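Local coordinates for protein laccase (Uncultured bacterium, PDB 4F7K) that probably oxidises phenolic substrates at the expense of molecular oxygen, as a secreted multicopper oxidase, at residues H131-I142 / F167-V178. Residues are numbered along the deposited sequence; the frame is centred on the assembly and turned at random.
Sequences HDLIIMIDDWRI and FARALVEPVTPV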
loop_
_atom_site.group_PDB
_atom_site.type_symbol
_atom_site.label_atom_id
_atom_site.label_comp_id
_atom_site.label_asym_id
_atom_site.label_seq_id
_atom_site.Cartn_x
_atom_site.Cartn_y
_atom_site.Cartn_z
ATOM N N HIS A 131 6.004 -8.574 18.497
ATOM C CA HIS A 131 6.069 -7.212 17.948
ATOM C C HIS A 131 5.369 -7.160 16.610
ATOM O O HIS A 131 5.489 -8.075 15.793
ATOM C CB HIS A 131 7.511 -6.746 17.762
ATOM C CG HIS A 131 8.303 -6.689 19.030
ATOM N ND1 HIS A 131 9.095 -7.732 19.460
ATOM C CD2 HIS A 131 8.415 -5.718 19.966
ATOM C CE1 HIS A 131 9.674 -7.400 20.599
ATOM N NE2 HIS A 131 9.271 -6.185 20.933
ATOM N N ASP A 132 4.644 -6.072 16.402
ATOM C CA ASP A 132 3.875 -5.838 15.210
ATOM C C ASP A 132 4.423 -4.552 14.598
ATOM O O ASP A 132 4.107 -3.458 15.063
ATOM C CB ASP A 132 2.394 -5.714 15.598
ATOM C CG ASP A 132 1.468 -5.532 14.398
ATOM O OD1 ASP A 132 1.924 -5.103 13.289
ATOM O OD2 ASP A 132 0.253 -5.802 14.584
ATOM N N LEU A 133 5.240 -4.707 13.549
ATOM C CA LEU A 133 5.977 -3.588 12.935
ATOM C C LEU A 133 5.510 -3.320 11.511
ATOM O O LEU A 133 5.146 -4.250 10.782
ATOM C CB LEU A 133 7.496 -3.848 12.936
ATOM C CG LEU A 133 8.052 -4.355 14.279
ATOM C CD1 LEU A 133 9.452 -4.980 14.168
ATOM C CD2 LEU A 133 8.006 -3.277 15.382
ATOM N N ILE A 134 5.517 -2.042 11.129
ATOM C CA ILE A 134 5.102 -1.629 9.799
ATOM C C ILE A 134 6.347 -1.218 9.028
ATOM O O ILE A 134 7.146 -0.442 9.534
ATOM C CB ILE A 134 4.101 -0.453 9.904
ATOM C CG1 ILE A 134 2.758 -0.938 10.486
ATOM C CG2 ILE A 134 3.930 0.279 8.563
ATOM C CD1 ILE A 134 1.904 0.174 11.111
ATOM N N ILE A 135 6.499 -1.722 7.804
ATOM C CA ILE A 135 7.688 -1.484 7.012
ATOM C C ILE A 135 7.278 -0.821 5.714
ATOM O O ILE A 135 6.763 -1.497 4.791
ATOM C CB ILE A 135 8.433 -2.808 6.625
ATOM C CG1 ILE A 135 8.377 -3.851 7.754
ATOM C CG2 ILE A 135 9.850 -2.501 6.117
ATOM C CD1 ILE A 135 8.989 -3.430 9.021
ATOM N N MET A 136 7.558 0.479 5.628
ATOM C CA MET A 136 7.220 1.270 4.463
ATOM C C MET A 136 8.480 1.466 3.624
ATOM O O MET A 136 9.503 2.053 4.081
ATOM C CB MET A 136 6.553 2.603 4.868
ATOM C CG MET A 136 5.118 2.418 5.424
ATOM S SD MET A 136 4.553 3.799 6.506
ATOM C CE MET A 136 5.540 3.584 8.010
ATOM N N ILE A 137 8.436 0.935 2.416
ATOM C CA ILE A 137 9.593 1.016 1.547
ATOM C C ILE A 137 9.338 2.078 0.490
ATOM O O ILE A 137 8.290 2.090 -0.147
ATOM C CB ILE A 137 9.932 -0.355 0.916
ATOM C CG1 ILE A 137 10.099 -1.408 2.024
ATOM C CG2 ILE A 137 11.194 -0.266 0.058
ATOM C CD1 ILE A 137 10.333 -2.862 1.523
ATOM N N ASP A 138 10.281 3.003 0.346
ATOM C CA ASP A 138 10.115 4.111 -0.607
ATOM C C ASP A 138 11.501 4.367 -1.203
ATOM O O ASP A 138 12.522 3.948 -0.655
ATOM C CB ASP A 138 9.588 5.341 0.162
ATOM C CG ASP A 138 8.836 6.355 -0.711
ATOM O OD1 ASP A 138 8.779 6.171 -1.966
ATOM O OD2 ASP A 138 8.303 7.352 -0.086
ATOM N N ASP A 139 11.570 5.011 -2.351
ATOM C CA ASP A 139 12.884 5.506 -2.749
ATOM C C ASP A 139 12.885 6.995 -3.012
ATOM O O ASP A 139 11.830 7.626 -3.038
ATOM C CB ASP A 139 13.461 4.697 -3.889
ATOM C CG ASP A 139 12.935 5.117 -5.179
ATOM O OD1 ASP A 139 11.700 5.348 -5.218
ATOM O OD2 ASP A 139 13.756 5.241 -6.113
ATOM N N TRP A 140 14.065 7.589 -3.116
ATOM C CA TRP A 140 14.117 9.048 -3.124
ATOM C C TRP A 140 15.302 9.529 -3.956
ATOM O O TRP A 140 16.341 8.892 -3.994
ATOM C CB TRP A 140 14.298 9.661 -1.720
ATOM C CG TRP A 140 13.197 9.545 -0.718
ATOM C CD1 TRP A 140 12.218 10.456 -0.428
ATOM C CD2 TRP A 140 13.037 8.474 0.205
ATOM N NE1 TRP A 140 11.411 9.975 0.603
ATOM C CE2 TRP A 140 11.910 8.758 0.998
ATOM C CE3 TRP A 140 13.745 7.292 0.426
ATOM C CZ2 TRP A 140 11.487 7.916 1.994
ATOM C CZ3 TRP A 140 13.336 6.463 1.402
ATOM C CH2 TRP A 140 12.202 6.753 2.176
ATOM N N ARG A 141 15.122 10.665 -4.598
ATOM C CA ARG A 141 16.229 11.350 -5.251
ATOM C C ARG A 141 16.412 12.594 -4.421
ATOM O O ARG A 141 15.566 13.488 -4.421
ATOM C CB ARG A 141 15.880 11.651 -6.703
ATOM N N ILE A 142 17.479 12.598 -3.637
ATOM C CA ILE A 142 17.744 13.686 -2.662
ATOM C C ILE A 142 19.065 14.376 -2.995
ATOM O O ILE A 142 20.058 13.692 -3.206
ATOM C CB ILE A 142 17.858 13.155 -1.199
ATOM C CG1 ILE A 142 16.761 12.174 -0.875
ATOM C CG2 ILE A 142 17.766 14.278 -0.193
ATOM C CD1 ILE A 142 16.777 11.676 0.609
ATOM N N PHE A 167 18.484 6.016 -3.850
ATOM C CA PHE A 167 18.339 5.932 -2.407
ATOM C C PHE A 167 16.967 5.361 -2.076
ATOM O O PHE A 167 15.960 5.982 -2.339
ATOM C CB PHE A 167 18.574 7.297 -1.732
ATOM C CG PHE A 167 18.801 7.191 -0.253
ATOM C CD1 PHE A 167 20.001 6.677 0.241
ATOM C CD2 PHE A 167 17.794 7.545 0.651
ATOM C CE1 PHE A 167 20.202 6.539 1.615
ATOM C CE2 PHE A 167 17.973 7.413 2.023
ATOM C CZ PHE A 167 19.167 6.903 2.513
ATOM N N ALA A 168 16.945 4.140 -1.565
ATOM C CA ALA A 168 15.705 3.440 -1.237
ATOM C C ALA A 168 15.839 3.059 0.223
ATOM O O ALA A 168 16.924 2.742 0.647
ATOM C CB ALA A 168 15.555 2.224 -2.120
ATOM N N ARG A 169 14.764 3.181 0.999
ATOM C CA ARG A 169 14.783 2.805 2.398
ATOM C C ARG A 169 13.509 2.137 2.804
ATOM O O ARG A 169 12.442 2.495 2.308
ATOM C CB ARG A 169 14.923 4.021 3.314
ATOM C CG ARG A 169 16.322 4.317 3.740
ATOM C CD ARG A 169 16.306 5.496 4.673
ATOM N NE ARG A 169 16.187 5.027 6.024
ATOM C CZ ARG A 169 15.921 5.782 7.079
ATOM N NH1 ARG A 169 15.743 7.114 6.962
ATOM N NH2 ARG A 169 15.830 5.180 8.264
ATOM N N ALA A 170 13.653 1.198 3.731
ATOM C CA ALA A 170 12.567 0.588 4.462
ATOM C C ALA A 170 12.458 1.295 5.817
ATOM O O ALA A 170 13.321 1.171 6.641
ATOM C CB ALA A 170 12.867 -0.913 4.674
ATOM N N LEU A 171 11.391 2.045 6.026
ATOM C CA LEU A 171 11.167 2.746 7.279
ATOM C C LEU A 171 10.349 1.858 8.172
ATOM O O LEU A 171 9.312 1.347 7.748
ATOM C CB LEU A 171 10.410 4.044 7.034
ATOM C CG LEU A 171 11.134 4.977 6.050
ATOM C CD1 LEU A 171 10.259 6.138 5.650
ATOM C CD2 LEU A 171 12.404 5.525 6.662
ATOM N N VAL A 172 10.823 1.693 9.406
ATOM C CA VAL A 172 10.259 0.748 10.335
ATOM C C VAL A 172 9.498 1.540 11.383
ATOM O O VAL A 172 10.014 2.513 11.931
ATOM C CB VAL A 172 11.375 -0.128 11.008
ATOM C CG1 VAL A 172 10.775 -1.112 11.957
ATOM C CG2 VAL A 172 12.170 -0.891 9.933
ATOM N N GLU A 173 8.251 1.165 11.607
ATOM C CA GLU A 173 7.409 1.862 12.574
ATOM C C GLU A 173 6.713 0.847 13.454
ATOM O O GLU A 173 5.995 0.002 12.930
ATOM C CB GLU A 173 6.371 2.725 11.856
ATOM C CG GLU A 173 5.315 3.368 12.789
ATOM C CD GLU A 173 5.920 4.279 13.831
ATOM O OE1 GLU A 173 6.731 5.151 13.461
ATOM O OE2 GLU A 173 5.581 4.120 15.030
ATOM N N PRO A 174 6.949 0.900 14.786
ATOM C CA PRO A 174 7.907 1.804 15.464
ATOM C C PRO A 174 9.316 1.216 15.423
ATOM O O PRO A 174 9.470 0.042 15.096
ATOM C CB PRO A 174 7.400 1.821 16.907
ATOM C CG PRO A 174 6.878 0.379 17.103
ATOM C CD PRO A 174 6.255 0.012 15.751
ATOM N N VAL A 175 10.326 2.024 15.717
ATOM C CA VAL A 175 11.675 1.510 15.898
ATOM C C VAL A 175 11.771 1.006 17.324
ATOM O O VAL A 175 11.658 1.758 18.301
ATOM C CB VAL A 175 12.759 2.568 15.666
ATOM C CG1 VAL A 175 14.116 2.019 16.134
ATOM C CG2 VAL A 175 12.777 2.996 14.172
ATOM N N THR A 176 11.963 -0.287 17.445
ATOM C CA THR A 176 11.815 -0.909 18.711
ATOM C C THR A 176 12.857 -2.002 18.711
ATOM O O THR A 176 13.168 -2.543 17.657
ATOM C CB THR A 176 10.347 -1.396 18.887
ATOM O OG1 THR A 176 9.926 -1.161 20.231
ATOM C CG2 THR A 176 10.154 -2.871 18.515
ATOM N N PRO A 177 13.437 -2.298 19.880
ATOM C CA PRO A 177 14.423 -3.362 19.880
ATOM C C PRO A 177 13.717 -4.707 19.971
ATOM O O PRO A 177 12.758 -4.857 20.728
ATOM C CB PRO A 177 15.246 -3.082 21.140
ATOM C CG PRO A 177 14.322 -2.311 22.058
ATOM C CD PRO A 177 13.181 -1.761 21.234
ATOM N N VAL A 178 14.193 -5.664 19.191
ATOM C CA VAL A 178 13.572 -6.982 19.096
ATOM C C VAL A 178 14.573 -8.037 19.590
ATOM O O VAL A 178 15.789 -7.852 19.460
ATOM C CB VAL A 178 13.070 -7.191 17.638
ATOM C CG1 VAL A 178 13.096 -8.638 17.187
ATOM C CG2 VAL A 178 11.688 -6.580 17.470
HETATM O O HOH W 1 16.138 6.050 -5.854
#
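I135 and I137 close over A170 in the tightly packed part of this antiparallel strand pair: I135 CG2 lies 3.7 Å from A170 CB, and I137 CG1 meets the same methyl. A170 and A168, small residues opposite I137 and D139, leave room for the strands to come close at these pairs, and L258 of strand 256-261 covers both. Seven backbone hydrogen bonds join 131-140 to 167-173, among them L171 N to M136 O at 2.7 Å, nearly straight at 172°. The other face carries bulkier groups. There the W140 indole turns its edge to the strand, CZ3 3.5 Å from R169 CB, while D138 CB lies over the rim of one of its faces. Beyond it, M136 bends at chi3 (-71°) to lay CE against CB of E173; the E173 carboxylate leads away, its OE1 hydrogen-bonded to a glycerol that probably came from the crystallisation liquor.

After E173 the pairing gives way to a looser, more solvent-exposed end, where a cis peptide turns the chain at P174. L133 CD2 meets P174 CD at 3.7 Å, and H131 receives V178 CG2 over one ring face, a CH-pi contact 3.7 Å from the ring centroid. Were H131 an alanine, V178 CG2 would probably lose the ring face beneath it, and T176 CG2 its neighbour at H131 CD2.

Strand 167-173 thus forms the edge of a mixed sheet, with 131-140 next inside, as in the cupredoxin-like beta-sandwich domains of multicopper oxidases.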